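PDB 3REN: glycosyl hydrolase, family 8 from Clostridium perfringens, which probably hydrolyses alpha-glucan chains as an alpha-amylase built on an (alpha/alpha)6-barrel. Local coordinates for residues A[146-156]-A[188-199]. Residues are numbered along the deposited sequence; the frame is centred on the assembly and turned at random.
Sequences LLKHAEENETL and KWEGIYEKSNSI. With EDO (1,2-ethanediol), chain K.
With CG beside the backbone N (chi1 -73°), Leu147 reaches from helix 133-150 to Trp189, whose own chi1 of -78° swings the indole back toward the 146-156 segment although its CB points away. Leu147 CD2 sits over one face of the six-membered ring, 4.0 Å from its centroid, in a CH-pi contact, while Leu156 CD1 meets the ring at its edge. Ile192 extends this apolar patch: its CD1 lies 3.9 Å from Leu147 CD2 and also touches Glu151 CG and the backbone of Glu154.

Past the patch the contact turns polar, with water doing the bonding. One molecule donates to Glu154 O (3.0 Å) and Ser196 OG (2.8 Å) and accepts from Leu156 N, tying hairpin to helix. Glu154 OE1 rests 3.2 Å from Gly191 CA, where no side chain intervenes. The Lys195 chain, bent at chi2, passes obliquely across Thr155, its CE 3.3 Å from Thr155 OG1, and its NZ hydrogen-bonds to Gln221 OE1. From just before the turn, Glu151 OE2 accepts a hydrogen bond from Glu154 N (2.7 Å), bracing the loop. The arrangement is a beta hairpin closed by a type I' turn, Glu152 to Thr155, that follows helix 133-150 and packs against helix 188-201 of the (alpha/alpha)6-barrel.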
loop_
_atom_site.group_PDB
_atom_site.type_symbol
_atom_site.label_atom_id
_atom_site.label_comp_id
_atom_site.label_asym_id
_atom_site.label_seq_id
_atom_site.Cartn_x
_atom_site.Cartn_y
_atom_site.Cartn_z
ATOM N N LEU A 146 -14.312 11.859 -3.999
ATOM C CA LEU A 146 -14.516 10.748 -3.049
ATOM C C LEU A 146 -15.718 11.038 -2.174
ATOM O O LEU A 146 -16.543 10.148 -1.956
ATOM C CB LEU A 146 -13.320 10.529 -2.134
ATOM C CG LEU A 146 -12.215 9.574 -2.534
ATOM C CD1 LEU A 146 -11.127 9.638 -1.461
ATOM C CD2 LEU A 146 -12.746 8.155 -2.771
ATOM N N LEU A 147 -15.822 12.274 -1.683
ATOM C CA LEU A 147 -16.955 12.668 -0.810
ATOM C C LEU A 147 -18.305 12.611 -1.529
ATOM O O LEU A 147 -19.311 12.184 -0.947
ATOM C CB LEU A 147 -16.765 14.063 -0.231
ATOM C CG LEU A 147 -15.708 14.123 0.866
ATOM C CD1 LEU A 147 -15.500 15.553 1.259
ATOM C CD2 LEU A 147 -16.065 13.274 2.088
ATOM N N LYS A 148 -18.303 13.085 -2.763
ATOM C CA LYS A 148 -19.464 13.051 -3.625
ATOM C C LYS A 148 -19.893 11.651 -4.061
ATOM O O LYS A 148 -21.085 11.394 -4.233
ATOM C CB LYS A 148 -19.231 13.927 -4.860
ATOM C CG LYS A 148 -20.398 13.952 -5.833
ATOM N N HIS A 149 -18.927 10.763 -4.295
ATOM C CA HIS A 149 -19.238 9.517 -4.975
ATOM C C HIS A 149 -19.066 8.257 -4.148
ATOM O O HIS A 149 -19.588 7.197 -4.526
ATOM C CB HIS A 149 -18.414 9.372 -6.249
ATOM C CG HIS A 149 -18.699 10.423 -7.271
ATOM N ND1 HIS A 149 -19.951 10.609 -7.817
ATOM C CD2 HIS A 149 -17.902 11.364 -7.828
ATOM C CE1 HIS A 149 -19.906 11.607 -8.686
ATOM N NE2 HIS A 149 -18.673 12.081 -8.708
ATOM N N ALA A 150 -18.341 8.346 -3.042
ATOM C CA ALA A 150 -18.027 7.140 -2.283
ATOM C C ALA A 150 -18.483 7.191 -0.835
ATOM O O ALA A 150 -18.253 6.228 -0.105
ATOM C CB ALA A 150 -16.549 6.864 -2.316
ATOM N N GLU A 151 -19.094 8.305 -0.416
ATOM C CA GLU A 151 -19.377 8.517 1.003
ATOM C C GLU A 151 -20.836 8.197 1.354
ATOM O O GLU A 151 -21.751 8.532 0.617
ATOM C CB GLU A 151 -18.988 9.931 1.442
ATOM C CG GLU A 151 -19.195 10.239 2.961
ATOM C CD GLU A 151 -20.562 10.847 3.274
ATOM O OE1 GLU A 151 -21.292 11.211 2.324
ATOM O OE2 GLU A 151 -20.942 10.939 4.464
ATOM N N GLU A 152 -21.031 7.514 2.454
ATOM C CA GLU A 152 -22.330 7.183 2.959
ATOM C C GLU A 152 -22.232 7.238 4.495
ATOM O O GLU A 152 -21.541 6.454 5.055
ATOM C CB GLU A 152 -22.707 5.809 2.383
ATOM O OE1 GLU A 152 -25.158 6.091 0.750
ATOM O OE2 GLU A 152 -26.392 5.578 2.436
ATOM N N ASN A 153 -22.922 8.176 5.128
ATOM C CA ASN A 153 -22.919 8.363 6.595
ATOM C C ASN A 153 -21.516 8.373 7.185
ATOM O O ASN A 153 -21.164 7.610 8.117
ATOM C CB ASN A 153 -23.827 7.351 7.292
ATOM C CG ASN A 153 -25.274 7.459 6.828
ATOM O OD1 ASN A 153 -25.838 6.483 6.316
ATOM N ND2 ASN A 153 -25.886 8.658 6.988
ATOM N N GLU A 154 -20.710 9.269 6.614
ATOM C CA GLU A 154 -19.312 9.427 6.973
ATOM C C GLU A 154 -18.406 8.204 6.762
ATOM O O GLU A 154 -17.263 8.231 7.192
ATOM C CB GLU A 154 -19.190 9.985 8.388
ATOM C CG GLU A 154 -19.652 11.428 8.479
ATOM C CD GLU A 154 -19.751 11.909 9.909
ATOM O OE1 GLU A 154 -19.190 12.987 10.221
ATOM O OE2 GLU A 154 -20.387 11.190 10.723
ATOM N N THR A 155 -18.916 7.152 6.122
ATOM C CA THR A 155 -18.121 5.964 5.764
ATOM C C THR A 155 -17.806 5.983 4.245
ATOM O O THR A 155 -18.715 6.151 3.435
ATOM C CB THR A 155 -18.920 4.668 6.039
ATOM O OG1 THR A 155 -19.238 4.588 7.426
ATOM C CG2 THR A 155 -18.149 3.395 5.631
ATOM N N LEU A 156 -16.539 5.803 3.884
ATOM C CA LEU A 156 -16.130 5.591 2.493
ATOM C C LEU A 156 -16.212 4.105 2.117
ATOM O O LEU A 156 -15.616 3.240 2.780
ATOM C CB LEU A 156 -14.683 6.099 2.253
ATOM C CG LEU A 156 -14.321 7.546 2.571
ATOM C CD1 LEU A 156 -12.927 7.907 2.007
ATOM C CD2 LEU A 156 -15.387 8.449 1.943
ATOM N N LYS A 188 -14.637 19.354 7.054
ATOM C CA LYS A 188 -15.567 18.246 6.715
ATOM C C LYS A 188 -14.891 16.870 6.830
ATOM O O LYS A 188 -15.563 15.866 7.040
ATOM C CB LYS A 188 -16.212 18.387 5.334
ATOM C CG LYS A 188 -15.249 18.557 4.169
ATOM C CD LYS A 188 -15.996 18.984 2.889
ATOM C CE LYS A 188 -14.971 19.477 1.867
ATOM N NZ LYS A 188 -15.507 19.620 0.485
ATOM N N TRP A 189 -13.564 16.830 6.697
ATOM C CA TRP A 189 -12.842 15.551 6.780
ATOM C C TRP A 189 -12.628 15.011 8.191
ATOM O O TRP A 189 -12.233 13.847 8.342
ATOM C CB TRP A 189 -11.538 15.585 5.995
ATOM C CG TRP A 189 -11.792 15.438 4.517
ATOM C CD1 TRP A 189 -11.972 16.447 3.614
ATOM C CD2 TRP A 189 -11.934 14.217 3.797
ATOM N NE1 TRP A 189 -12.206 15.914 2.362
ATOM C CE2 TRP A 189 -12.178 14.551 2.447
ATOM C CE3 TRP A 189 -11.843 12.852 4.160
ATOM C CZ2 TRP A 189 -12.369 13.574 1.445
ATOM C CZ3 TRP A 189 -12.026 11.888 3.163
ATOM C CH2 TRP A 189 -12.284 12.255 1.822
ATOM N N GLU A 190 -12.894 15.841 9.215
ATOM C CA GLU A 190 -12.813 15.413 10.634
ATOM C C GLU A 190 -13.832 14.353 10.964
ATOM O O GLU A 190 -13.526 13.369 11.666
ATOM C CB GLU A 190 -12.990 16.594 11.595
ATOM C CG GLU A 190 -11.827 17.576 11.524
ATOM C CD GLU A 190 -11.964 18.754 12.484
ATOM O OE1 GLU A 190 -13.024 18.892 13.172
ATOM O OE2 GLU A 190 -10.976 19.534 12.548
ATOM N N GLY A 191 -15.053 14.559 10.468
ATOM C CA GLY A 191 -16.109 13.584 10.646
ATOM C C GLY A 191 -15.766 12.262 9.971
ATOM O O GLY A 191 -16.077 11.190 10.498
ATOM N N ILE A 192 -15.142 12.334 8.796
ATOM C CA ILE A 192 -14.758 11.116 8.071
ATOM C C ILE A 192 -13.670 10.379 8.843
ATOM O O ILE A 192 -13.769 9.160 9.016
ATOM C CB ILE A 192 -14.249 11.404 6.615
ATOM C CG1 ILE A 192 -15.314 12.157 5.798
ATOM C CG2 ILE A 192 -13.941 10.126 5.925
ATOM C CD1 ILE A 192 -16.462 11.282 5.367
ATOM N N TYR A 193 -12.634 11.122 9.283
ATOM C CA TYR A 193 -11.580 10.581 10.138
ATOM C C TYR A 193 -12.140 9.902 11.387
ATOM O O TYR A 193 -11.712 8.785 11.727
ATOM C CB TYR A 193 -10.554 11.662 10.568
ATOM C CG TYR A 193 -9.398 11.100 11.399
ATOM C CD1 TYR A 193 -9.544 10.834 12.766
ATOM C CD2 TYR A 193 -8.156 10.830 10.810
ATOM C CE1 TYR A 193 -8.508 10.333 13.503
ATOM C CE2 TYR A 193 -7.109 10.327 11.546
ATOM C CZ TYR A 193 -7.287 10.084 12.887
ATOM O OH TYR A 193 -6.234 9.603 13.623
ATOM N N GLU A 194 -13.065 10.575 12.074
ATOM C CA GLU A 194 -13.668 10.058 13.324
ATOM C C GLU A 194 -14.466 8.764 13.087
ATOM O O GLU A 194 -14.350 7.812 13.863
ATOM C CB GLU A 194 -14.570 11.087 14.020
ATOM C CG GLU A 194 -13.875 12.374 14.494
ATOM C CD GLU A 194 -12.864 12.164 15.645
ATOM O OE1 GLU A 194 -13.207 11.500 16.657
ATOM O OE2 GLU A 194 -11.723 12.688 15.552
ATOM N N LYS A 195 -15.265 8.727 12.018
ATOM C CA LYS A 195 -15.996 7.506 11.676
ATOM C C LYS A 195 -15.074 6.338 11.277
ATOM O O LYS A 195 -15.219 5.219 11.792
ATOM C CB LYS A 195 -17.058 7.769 10.615
ATOM C CG LYS A 195 -17.831 6.509 10.137
ATOM C CD LYS A 195 -18.698 5.877 11.255
ATOM C CE LYS A 195 -19.623 4.798 10.693
ATOM N NZ LYS A 195 -20.191 3.900 11.749
ATOM N N SER A 196 -14.137 6.610 10.371
ATOM C CA SER A 196 -13.082 5.669 9.976
ATOM C C SER A 196 -12.334 5.082 11.177
ATOM O O SER A 196 -12.202 3.849 11.311
ATOM C CB SER A 196 -12.086 6.376 9.040
ATOM O OG SER A 196 -12.775 6.802 7.871
ATOM N N ASN A 197 -11.877 5.958 12.065
ATOM C CA ASN A 197 -11.137 5.510 13.210
ATOM C C ASN A 197 -12.021 4.632 14.133
ATOM O O ASN A 197 -11.559 3.617 14.690
ATOM C CB ASN A 197 -10.542 6.698 13.977
ATOM C CG ASN A 197 -9.521 6.253 15.004
ATOM O OD1 ASN A 197 -8.595 5.471 14.692
ATOM N ND2 ASN A 197 -9.695 6.715 16.250
ATOM N N SER A 198 -13.296 5.006 14.234
ATOM C CA SER A 198 -14.259 4.232 15.027
ATOM C C SER A 198 -14.471 2.845 14.428
ATOM O O SER A 198 -14.537 1.875 15.156
ATOM C CB SER A 198 -15.571 4.998 15.200
ATOM O OG SER A 198 -16.616 4.128 15.595
ATOM N N ILE A 199 -14.531 2.754 13.102
ATOM C CA ILE A 199 -14.608 1.470 12.406
ATOM C C ILE A 199 -13.381 0.599 12.749
ATOM O O ILE A 199 -13.523 -0.580 13.102
ATOM C CB ILE A 199 -14.770 1.660 10.870
ATOM C CG1 ILE A 199 -16.101 2.335 10.551
ATOM C CG2 ILE A 199 -14.715 0.370 10.145
ATOM C CD1 ILE A 199 -16.314 2.711 9.046
HETATM C C1 EDO K . -18.677 1.814 13.425
HETATM O O1 EDO K . -17.985 2.928 13.992
HETATM C C2 EDO K . -18.174 0.512 14.033
HETATM O O2 EDO K . -18.989 0.269 15.176
HETATM O O HOH W 1 -15.087 6.259 6.405
HETATM O O HOH W 2 -17.969 10.871 12.334
#